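Local coordinates for protein interferon gamma (PDB 6F1E) that acts as a homodimeric cytokine that binds interferon gamma receptor 1, and more weakly its receptor-1-like relative, and activates macrophages and neutrophils, at residues P30-E35 with G49-T54; R40-M45 with F108-K113; K57-M62 with N94-K99. All blocks are in the same frame, centred on the assembly; numbering follows the deposited sequence.

Contact 1 (P30-E35 with G49-T54); sequences PVFPKE and GGVLET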
loop_
_atom_site.group_PDB
_atom_site.type_symbol
_atom_site.label_atom_id
_atom_site.label_comp_id
_atom_site.label_asym_id
_atom_site.label_seq_id
_atom_site.Cartn_x
_atom_site.Cartn_y
_atom_site.Cartn_z
ATOM N N PRO A 30 -13.752 -13.025 4.551
ATOM C CA PRO A 30 -12.756 -12.914 5.623
ATOM C C PRO A 30 -12.170 -11.520 5.633
ATOM O O PRO A 30 -12.241 -10.799 4.624
ATOM C CB PRO A 30 -11.685 -13.945 5.232
ATOM C CG PRO A 30 -12.107 -14.501 3.900
ATOM C CD PRO A 30 -13.128 -13.567 3.337
ATOM N N VAL A 31 -11.593 -11.133 6.759
ATOM C CA VAL A 31 -10.971 -9.813 6.853
ATOM C C VAL A 31 -9.723 -9.743 5.926
ATOM O O VAL A 31 -9.566 -8.826 5.126
ATOM C CB VAL A 31 -10.604 -9.478 8.314
ATOM C CG1 VAL A 31 -9.955 -8.088 8.394
ATOM C CG2 VAL A 31 -11.843 -9.548 9.216
ATOM N N PHE A 32 -8.872 -10.757 6.043
ATOM C CA PHE A 32 -7.602 -10.853 5.351
ATOM C C PHE A 32 -7.641 -12.004 4.338
ATOM O O PHE A 32 -7.786 -13.185 4.722
ATOM C CB PHE A 32 -6.508 -11.091 6.373
ATOM C CG PHE A 32 -6.382 -9.980 7.368
ATOM C CD1 PHE A 32 -6.027 -8.711 6.954
ATOM C CD2 PHE A 32 -6.623 -10.186 8.687
ATOM C CE1 PHE A 32 -5.895 -7.653 7.839
ATOM C CE2 PHE A 32 -6.488 -9.135 9.594
ATOM C CZ PHE A 32 -6.130 -7.864 9.166
ATOM N N PRO A 33 -7.567 -11.666 3.040
ATOM C CA PRO A 33 -7.335 -12.638 1.971
ATOM C C PRO A 33 -6.100 -13.490 2.159
ATOM O O PRO A 33 -5.062 -12.952 2.520
ATOM C CB PRO A 33 -7.087 -11.736 0.741
ATOM C CG PRO A 33 -7.052 -10.313 1.246
ATOM C CD PRO A 33 -7.910 -10.347 2.468
ATOM N N LYS A 34 -6.198 -14.791 1.886
ATOM C CA LYS A 34 -5.010 -15.643 1.720
ATOM C C LYS A 34 -4.485 -15.695 0.280
ATOM O O LYS A 34 -3.419 -16.262 0.041
ATOM C CB LYS A 34 -5.270 -17.066 2.195
ATOM C CG LYS A 34 -5.609 -17.169 3.667
ATOM C CD LYS A 34 -5.720 -18.622 4.105
ATOM C CE LYS A 34 -6.184 -18.730 5.552
ATOM N NZ LYS A 34 -6.162 -20.147 6.011
ATOM N N GLU A 35 -5.210 -15.090 -0.665
ATOM C CA GLU A 35 -4.861 -15.151 -2.105
ATOM C C GLU A 35 -3.469 -14.545 -2.412
ATOM O O GLU A 35 -2.710 -15.123 -3.205
ATOM C CB GLU A 35 -5.942 -14.476 -2.996
ATOM C CG GLU A 35 -7.381 -14.996 -2.844
ATOM C CD GLU A 35 -8.456 -13.937 -3.130
ATOM O OE1 GLU A 35 -8.348 -12.783 -2.624
ATOM O OE2 GLU A 35 -9.428 -14.273 -3.851
ATOM N N GLY A 49 3.829 -8.484 5.947
ATOM C CA GLY A 49 4.242 -7.289 6.685
ATOM C C GLY A 49 3.106 -6.288 6.787
ATOM O O GLY A 49 2.943 -5.619 7.814
ATOM N N GLY A 50 2.327 -6.188 5.704
ATOM C CA GLY A 50 1.140 -5.349 5.666
ATOM C C GLY A 50 0.031 -5.797 6.586
ATOM O O GLY A 50 -0.619 -4.952 7.251
ATOM N N VAL A 51 -0.218 -7.107 6.601
ATOM C CA VAL A 51 -1.195 -7.718 7.549
ATOM C C VAL A 51 -0.793 -7.461 9.019
ATOM O O VAL A 51 -1.621 -7.117 9.855
ATOM C CB VAL A 51 -1.295 -9.263 7.349
ATOM C CG1 VAL A 51 -2.130 -9.922 8.463
ATOM C CG2 VAL A 51 -1.844 -9.621 5.978
ATOM N N LEU A 52 0.479 -7.664 9.341
ATOM C CA LEU A 52 0.944 -7.442 10.711
ATOM C C LEU A 52 0.768 -5.965 11.116
ATOM O O LEU A 52 0.319 -5.695 12.242
ATOM C CB LEU A 52 2.398 -7.918 10.895
ATOM C CG LEU A 52 2.657 -9.435 10.778
ATOM C CD1 LEU A 52 4.159 -9.747 10.731
ATOM C CD2 LEU A 52 2.035 -10.178 11.943
ATOM N N GLU A 53 1.042 -5.041 10.186
ATOM C CA GLU A 53 0.768 -3.600 10.392
ATOM C C GLU A 53 -0.707 -3.287 10.634
ATOM O O GLU A 53 -1.054 -2.449 11.485
ATOM C CB GLU A 53 1.277 -2.783 9.237
ATOM C CG GLU A 53 0.925 -1.287 9.311
ATOM C CD GLU A 53 1.802 -0.405 8.400
ATOM O OE1 GLU A 53 2.803 -0.888 7.793
ATOM O OE2 GLU A 53 1.490 0.801 8.305
ATOM N N THR A 54 -1.564 -3.979 9.902
ATOM C CA THR A 54 -2.999 -3.824 10.039
ATOM C C THR A 54 -3.479 -4.288 11.411
ATOM O O THR A 54 -4.292 -3.632 12.053
ATOM C CB THR A 54 -3.712 -4.589 8.902
ATOM O OG1 THR A 54 -3.203 -4.112 7.654
ATOM C CG2 THR A 54 -5.201 -4.364 8.936
#

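Contact 2 (R40-M45 with F108-K113); sequences RMETKM and FKEQSK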
loop_
_atom_site.group_PDB
_atom_site.type_symbol
_atom_site.label_atom_id
_atom_site.label_comp_id
_atom_site.label_asym_id
_atom_site.label_seq_id
_atom_site.Cartn_x
_atom_site.Cartn_y
_atom_site.Cartn_z
ATOM N N ARG A 40 6.100 -14.829 -5.426
ATOM C CA ARG A 40 7.451 -14.783 -4.839
ATOM C C ARG A 40 7.507 -14.602 -3.318
ATOM O O ARG A 40 6.555 -14.155 -2.685
ATOM C CB ARG A 40 8.275 -13.650 -5.478
ATOM C CG ARG A 40 8.630 -13.846 -6.944
ATOM C CD ARG A 40 9.174 -12.564 -7.557
ATOM N NE ARG A 40 8.110 -11.578 -7.763
ATOM C CZ ARG A 40 8.138 -10.567 -8.636
ATOM N NH1 ARG A 40 9.190 -10.361 -9.431
ATOM N NH2 ARG A 40 7.088 -9.748 -8.722
ATOM N N MET A 41 8.667 -14.931 -2.759
ATOM C CA MET A 41 8.978 -14.669 -1.349
ATOM C C MET A 41 8.926 -13.182 -1.023
ATOM O O MET A 41 8.545 -12.790 0.066
ATOM C CB MET A 41 10.369 -15.222 -1.009
ATOM C CG MET A 41 10.776 -15.144 0.462
ATOM S SD MET A 41 9.629 -15.853 1.676
ATOM C CE MET A 41 9.174 -17.436 0.938
ATOM N N GLU A 42 9.314 -12.356 -1.969
ATOM C CA GLU A 42 9.300 -10.925 -1.767
ATOM C C GLU A 42 7.819 -10.484 -1.629
ATOM O O GLU A 42 7.473 -9.700 -0.745
ATOM C CB GLU A 42 10.082 -10.236 -2.924
ATOM C CG GLU A 42 10.184 -8.701 -2.902
ATOM C CD GLU A 42 10.961 -8.097 -1.730
ATOM O OE1 GLU A 42 11.889 -8.760 -1.214
ATOM O OE2 GLU A 42 10.647 -6.937 -1.337
ATOM N N THR A 43 6.942 -11.016 -2.471
ATOM C CA THR A 43 5.525 -10.630 -2.443
ATOM C C THR A 43 4.849 -11.062 -1.124
ATOM O O THR A 43 4.078 -10.302 -0.529
ATOM C CB THR A 43 4.758 -11.304 -3.603
ATOM O OG1 THR A 43 5.583 -11.337 -4.759
ATOM C CG2 THR A 43 3.514 -10.566 -3.945
ATOM N N LYS A 44 5.128 -12.297 -0.699
ATOM C CA LYS A 44 4.541 -12.867 0.503
ATOM C C LYS A 44 5.011 -12.081 1.708
ATOM O O LYS A 44 4.208 -11.670 2.543
ATOM C CB LYS A 44 4.920 -14.336 0.652
ATOM C CG LYS A 44 4.093 -15.305 -0.188
ATOM C CD LYS A 44 4.875 -16.576 -0.512
ATOM C CE LYS A 44 3.979 -17.794 -0.733
ATOM N NZ LYS A 44 4.403 -18.643 -1.898
ATOM N N MET A 45 6.307 -11.833 1.789
ATOM C CA MET A 45 6.840 -11.063 2.908
ATOM C C MET A 45 6.227 -9.676 2.998
ATOM O O MET A 45 5.999 -9.154 4.083
ATOM C CB MET A 45 8.365 -10.965 2.836
ATOM C CG MET A 45 9.090 -12.222 3.299
ATOM S SD MET A 45 8.980 -12.531 5.082
ATOM C CE MET A 45 9.910 -11.166 5.779
ATOM N N PHE A 108 10.441 -7.871 9.829
ATOM C CA PHE A 108 9.751 -7.149 8.773
ATOM C C PHE A 108 10.173 -5.669 8.709
ATOM O O PHE A 108 9.328 -4.774 8.632
ATOM C CB PHE A 108 8.218 -7.347 8.973
ATOM C CG PHE A 108 7.751 -8.770 8.668
ATOM C CD1 PHE A 108 7.406 -9.146 7.367
ATOM C CD2 PHE A 108 7.702 -9.749 9.679
ATOM C CE1 PHE A 108 7.018 -10.455 7.069
ATOM C CE2 PHE A 108 7.301 -11.055 9.389
ATOM C CZ PHE A 108 6.968 -11.412 8.075
ATOM N N LYS A 109 11.481 -5.410 8.754
ATOM C CA LYS A 109 12.005 -4.011 8.834
ATOM C C LYS A 109 12.021 -3.405 7.443
ATOM O O LYS A 109 11.579 -2.276 7.238
ATOM C CB LYS A 109 13.463 -3.918 9.391
ATOM C CG LYS A 109 13.708 -3.758 10.906
ATOM C CD LYS A 109 12.600 -3.070 11.717
ATOM C CE LYS A 109 12.252 -1.646 11.285
ATOM N NZ LYS A 109 10.974 -1.196 11.915
ATOM N N GLU A 110 12.603 -4.183 6.533
ATOM C CA GLU A 110 12.720 -3.913 5.096
ATOM C C GLU A 110 11.319 -3.679 4.518
ATOM O O GLU A 110 11.093 -2.722 3.767
ATOM C CB GLU A 110 13.390 -5.161 4.475
ATOM C CG GLU A 110 13.905 -5.125 3.041
ATOM C CD GLU A 110 14.830 -6.321 2.755
ATOM O OE1 GLU A 110 15.933 -6.360 3.340
ATOM O OE2 GLU A 110 14.471 -7.235 1.975
ATOM N N GLN A 111 10.372 -4.526 4.935
ATOM C CA GLN A 111 9.036 -4.515 4.397
ATOM C C GLN A 111 8.260 -3.326 4.944
ATOM O O GLN A 111 7.547 -2.665 4.205
ATOM C CB GLN A 111 8.325 -5.805 4.705
ATOM C CG GLN A 111 8.833 -7.011 3.924
ATOM C CD GLN A 111 10.141 -7.611 4.428
ATOM O OE1 GLN A 111 10.635 -7.276 5.507
ATOM N NE2 GLN A 111 10.705 -8.508 3.641
ATOM N N SER A 112 8.384 -3.054 6.236
ATOM C CA SER A 112 7.759 -1.869 6.829
ATOM C C SER A 112 8.199 -0.559 6.159
ATOM O O SER A 112 7.402 0.400 6.069
ATOM C CB SER A 112 8.088 -1.783 8.331
ATOM O OG SER A 112 7.284 -2.662 9.084
ATOM N N LYS A 113 9.464 -0.534 5.724
ATOM C CA LYS A 113 10.091 0.643 5.114
ATOM C C LYS A 113 9.396 0.954 3.796
ATOM O O LYS A 113 8.916 2.081 3.578
ATOM C CB LYS A 113 11.597 0.376 4.870
ATOM C CG LYS A 113 12.511 1.601 4.835
ATOM C CD LYS A 113 13.995 1.187 4.885
ATOM C CE LYS A 113 14.473 0.795 6.297
ATOM N NZ LYS A 113 15.426 -0.359 6.329
#

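Contact 3 (K57-M62 with N94-K99); sequences KLIGQM and NYILKK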
loop_
_atom_site.group_PDB
_atom_site.type_symbol
_atom_site.label_atom_id
_atom_site.label_comp_id
_atom_site.label_asym_id
_atom_site.label_seq_id
_atom_site.Cartn_x
_atom_site.Cartn_y
_atom_site.Cartn_z
ATOM N N LYS A 57 -2.665 -1.758 14.163
ATOM C CA LYS A 57 -3.752 -0.754 14.162
ATOM C C LYS A 57 -4.972 -1.281 14.876
ATOM O O LYS A 57 -5.474 -0.642 15.787
ATOM C CB LYS A 57 -4.193 -0.374 12.735
ATOM C CG LYS A 57 -3.654 0.944 12.182
ATOM C CD LYS A 57 -2.278 0.802 11.538
ATOM C CE LYS A 57 -1.958 1.967 10.599
ATOM N NZ LYS A 57 -0.749 1.677 9.773
ATOM N N LEU A 58 -5.452 -2.442 14.427
ATOM C CA LEU A 58 -6.681 -3.021 14.923
ATOM C C LEU A 58 -6.658 -3.060 16.417
ATOM O O LEU A 58 -7.572 -2.562 17.092
ATOM C CB LEU A 58 -6.857 -4.481 14.458
ATOM C CG LEU A 58 -7.762 -4.849 13.297
ATOM C CD1 LEU A 58 -7.792 -6.349 13.131
ATOM C CD2 LEU A 58 -9.166 -4.327 13.546
ATOM N N ILE A 59 -5.604 -3.701 16.926
ATOM C CA ILE A 59 -5.529 -4.064 18.347
ATOM C C ILE A 59 -5.472 -2.788 19.168
ATOM O O ILE A 59 -6.207 -2.645 20.134
ATOM C CB ILE A 59 -4.371 -5.010 18.601
ATOM C CG1 ILE A 59 -4.642 -6.332 17.839
ATOM C CG2 ILE A 59 -4.203 -5.263 20.100
ATOM C CD1 ILE A 59 -3.398 -7.136 17.530
ATOM N N GLY A 60 -4.674 -1.833 18.711
ATOM C CA GLY A 60 -4.797 -0.428 19.131
ATOM C C GLY A 60 -6.231 -0.019 19.393
ATOM O O GLY A 60 -6.610 0.155 20.546
ATOM N N GLN A 61 -7.056 0.054 18.344
ATOM C CA GLN A 61 -8.483 0.447 18.498
ATOM C C GLN A 61 -9.242 -0.445 19.493
ATOM O O GLN A 61 -9.999 0.026 20.311
ATOM C CB GLN A 61 -9.219 0.458 17.152
ATOM C CG GLN A 61 -8.682 1.447 16.135
ATOM C CD GLN A 61 -8.667 2.861 16.666
ATOM O OE1 GLN A 61 -7.595 3.487 16.801
ATOM N NE2 GLN A 61 -9.865 3.366 17.017
ATOM N N MET A 62 -8.999 -1.733 19.453
ATOM C CA MET A 62 -9.637 -2.609 20.394
ATOM C C MET A 62 -9.258 -2.217 21.817
ATOM O O MET A 62 -10.055 -2.386 22.724
ATOM C CB MET A 62 -9.268 -4.074 20.099
ATOM C CG MET A 62 -9.871 -4.601 18.797
ATOM S SD MET A 62 -9.213 -6.190 18.279
ATOM C CE MET A 62 -10.060 -7.377 19.310
ATOM N N ASN A 94 -2.975 -6.430 25.125
ATOM C CA ASN A 94 -1.628 -5.870 25.183
ATOM C C ASN A 94 -0.617 -6.949 24.899
ATOM O O ASN A 94 0.322 -6.705 24.181
ATOM C CB ASN A 94 -1.353 -5.107 26.494
ATOM C CG ASN A 94 -1.950 -3.673 26.483
ATOM O OD1 ASN A 94 -2.676 -3.283 27.388
ATOM N ND2 ASN A 94 -1.629 -2.894 25.446
ATOM N N TYR A 95 -0.845 -8.175 25.351
ATOM C CA TYR A 95 0.120 -9.241 25.049
ATOM C C TYR A 95 0.157 -9.513 23.537
ATOM O O TYR A 95 1.234 -9.668 22.941
ATOM C CB TYR A 95 -0.135 -10.522 25.866
ATOM C CG TYR A 95 0.684 -11.720 25.385
ATOM C CD1 TYR A 95 1.986 -11.954 25.827
ATOM C CD2 TYR A 95 0.140 -12.616 24.472
ATOM C CE1 TYR A 95 2.714 -13.066 25.369
ATOM C CE2 TYR A 95 0.844 -13.720 24.008
ATOM C CZ TYR A 95 2.120 -13.940 24.435
ATOM O OH TYR A 95 2.759 -15.047 23.893
ATOM N N ILE A 96 -1.018 -9.561 22.926
ATOM C CA ILE A 96 -1.143 -9.909 21.499
ATOM C C ILE A 96 -0.563 -8.741 20.637
ATOM O O ILE A 96 0.199 -8.961 19.662
ATOM C CB ILE A 96 -2.591 -10.449 21.192
ATOM C CG1 ILE A 96 -2.509 -11.825 20.566
ATOM C CG2 ILE A 96 -3.441 -9.558 20.329
ATOM C CD1 ILE A 96 -2.141 -12.892 21.569
ATOM N N LEU A 97 -0.817 -7.506 21.062
ATOM C CA LEU A 97 -0.130 -6.361 20.475
ATOM C C LEU A 97 1.401 -6.482 20.510
ATOM O O LEU A 97 2.082 -6.301 19.488
ATOM C CB LEU A 97 -0.548 -5.092 21.185
ATOM C CG LEU A 97 0.107 -3.825 20.673
ATOM C CD1 LEU A 97 -0.093 -3.709 19.180
ATOM C CD2 LEU A 97 -0.540 -2.656 21.380
ATOM N N LYS A 98 1.940 -6.806 21.675
ATOM C CA LYS A 98 3.401 -6.935 21.854
ATOM C C LYS A 98 3.992 -7.974 20.916
ATOM O O LYS A 98 4.956 -7.700 20.228
ATOM C CB LYS A 98 3.737 -7.323 23.304
ATOM C CG LYS A 98 5.193 -7.649 23.534
ATOM C CD LYS A 98 5.474 -7.999 24.987
ATOM C CE LYS A 98 5.332 -9.502 25.248
ATOM N NZ LYS A 98 6.155 -9.966 26.407
ATOM N N LYS A 99 3.416 -9.170 20.873
ATOM C CA LYS A 99 4.004 -10.212 20.039
ATOM C C LYS A 99 4.016 -9.823 18.551
ATOM O O LYS A 99 4.932 -10.219 17.831
ATOM C CB LYS A 99 3.307 -11.575 20.248
ATOM C CG LYS A 99 3.354 -12.164 21.663
ATOM C CD LYS A 99 4.760 -12.305 22.292
ATOM C CE LYS A 99 5.629 -13.402 21.679
ATOM N NZ LYS A 99 7.094 -13.165 21.931
#

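Contact 1 (P30-E35 with G49-T54)
Phe32 meets Val51 and Thr54 through two different parts of its ring, and the two approaches are best treated separately. The first is a CH-pi contact over a face. CG1 of Val51 lies 4.2 Å from the centroid of the Phe32 ring and only 5° off the ring normal, which places the methyl almost exactly above the centre. The reverse face is occupied from within the loop itself, where CG1 of Val31 stands 3.7 Å above the plane of the Phe32 ring, so the phenyl group is held between two valine methyls.

The second approach is apolar and runs along the edge. Thr54 CG2 lies in the ring plane, 3.5 Å from Phe32 CE1 and 3.6 Å from Phe32 CZ, with the two side chains arriving from opposite directions. This is how the irregular linker between helix 22-25 and helix 41-64 folds back onto the long helix in the intertwined interferon gamma dimer. Leu121 of the second subunit packs on both Phe32 and Thr54, and the ring of Tyr55 meets that of Phe32 obliquely.

Hydrogen bonds hold Thr54 and the loop backbone. With chi1 at -56°, Thr54 turns CG2 anti to its own N, toward the phenyl, and brings OG1 back over the preceding helical turn. There OG1 donates to Gly50 O at 2.7 Å, tilted 32° from the carbonyl plane, while Thr54 N reaches the same Gly50 O at 3.0 Å from the opposite face. The carbonyl is therefore gripped twice, and the OG1 bond probably helps hold the threonine's rotation. On the loop, Val31 N and Phe32 N both donate to the carboxylate of Glu138 of the second subunit.

Contact 2 (R40-M45 with F108-K113)
Met45 bridges Gln111 and Phe108, and its atoms trace the contact in order. The setting is the helical bundle of interferon gamma: the first turns of helix 41-64 lie beside the start of helix 109-122, and the closest CA pair, Met45 and Gln111, is 7.1 Å apart. CB of Met45 comes first, 3.5 Å from Gln111 NE2, and CG is 4.1 Å from that same NE2. The thioether then leaves the amide. With CG anti to the carbonyl carbon (chi1 -78°) and a bend at chi2, the chain curls instead of extending, and SD comes to 3.5 Å from Phe108 CE1. Measured from the centroid of the Phe108 ring, SD is at 4.4 Å and 52° off the normal. This is an oblique Met-aromatic contact in which the two side chains lie roughly perpendicular. A further bend at chi3 swings the CE methyl back toward Gln111, 3.5 Å from its NE2, while also pressing it close on Phe108 CE1.

Met48 and Leu52 of the long helix also touch the Phe108 ring, and Leu149 of the second subunit packs against Met45.

Further out, polar groups take over. The carboxylates of Glu42 and Glu110 approach with OE1 and OE2 respectively at 4.4 Å, and Arg40 of the second subunit forms a salt bridge with Glu42 OE1, which probably offsets the repulsion between the two acids. In the other direction, Arg40 of this chain reaches both Glu42 and Glu110 of the second subunit.

Phe108 also occupies the N-cap position of helix 109-122, and its O accepts twice from one residue: from Ser112 N and, nearly in line with the C=O bond at 3.0 Å, from Ser112 OG.

Contact 3 (K57-M62 with N94-K99)
Ile59, Leu97 and Ile96 carry this contact, with Ile59 giving up the largest area. It joins two helices of the interferon gamma bundle, the later part of helix 41-64 and the middle of helix 89-107. The two backbones come close, the CA atoms of Ile59 and Leu97 being 6.2 Å apart, and the side chains that meet between them are wholly aliphatic.

Ile59 divides its two branches between its partners. Its CG2 methyl, anti to its own backbone N, lies 3.8 Å from Leu97 CB, and the two side chains run antiparallel, one alongside the other. For the other branch, chi1 (-64°) sets CG1 beside the backbone N, and the extended chi2 (157°) then carries CD1 out to Ile96, whose side chain stands roughly perpendicular to that of Ile59.

Helix 5-17 touches Ile96 through Met7 and Thr10, while Leu97 is also met by Glu56 and Leu63 of the long helix. The second subunit packs on Leu58 with Ala135 and on Met62 with Gln132. Where Ile59 reaches Ile96, the meeting is methyl to methyl, CD1 of Ile59 at 3.7 Å from CG2 of Ile96.

Helix 41-64 takes part in all three contacts, offering its first turns to contact 2, its middle to contact 1 and its later turns to contact 3. Contacts 1 and 3 are buried, whereas contact 2 is partly buried and shades into charged groups at its margin. The chemistry follows: aliphatic carbons alone in contact 3, methyls around an aromatic ring in contact 1, and sulfur, ring and amide in contact 2. Contacts 1 and 2 touch, Leu52 CD1 lying 3.7 Å from Phe108 CE2, while contacts 2 and 3 stay about 9 Å apart at their nearest atoms. The second subunit reaches all three, as expected of an intertwined dimer.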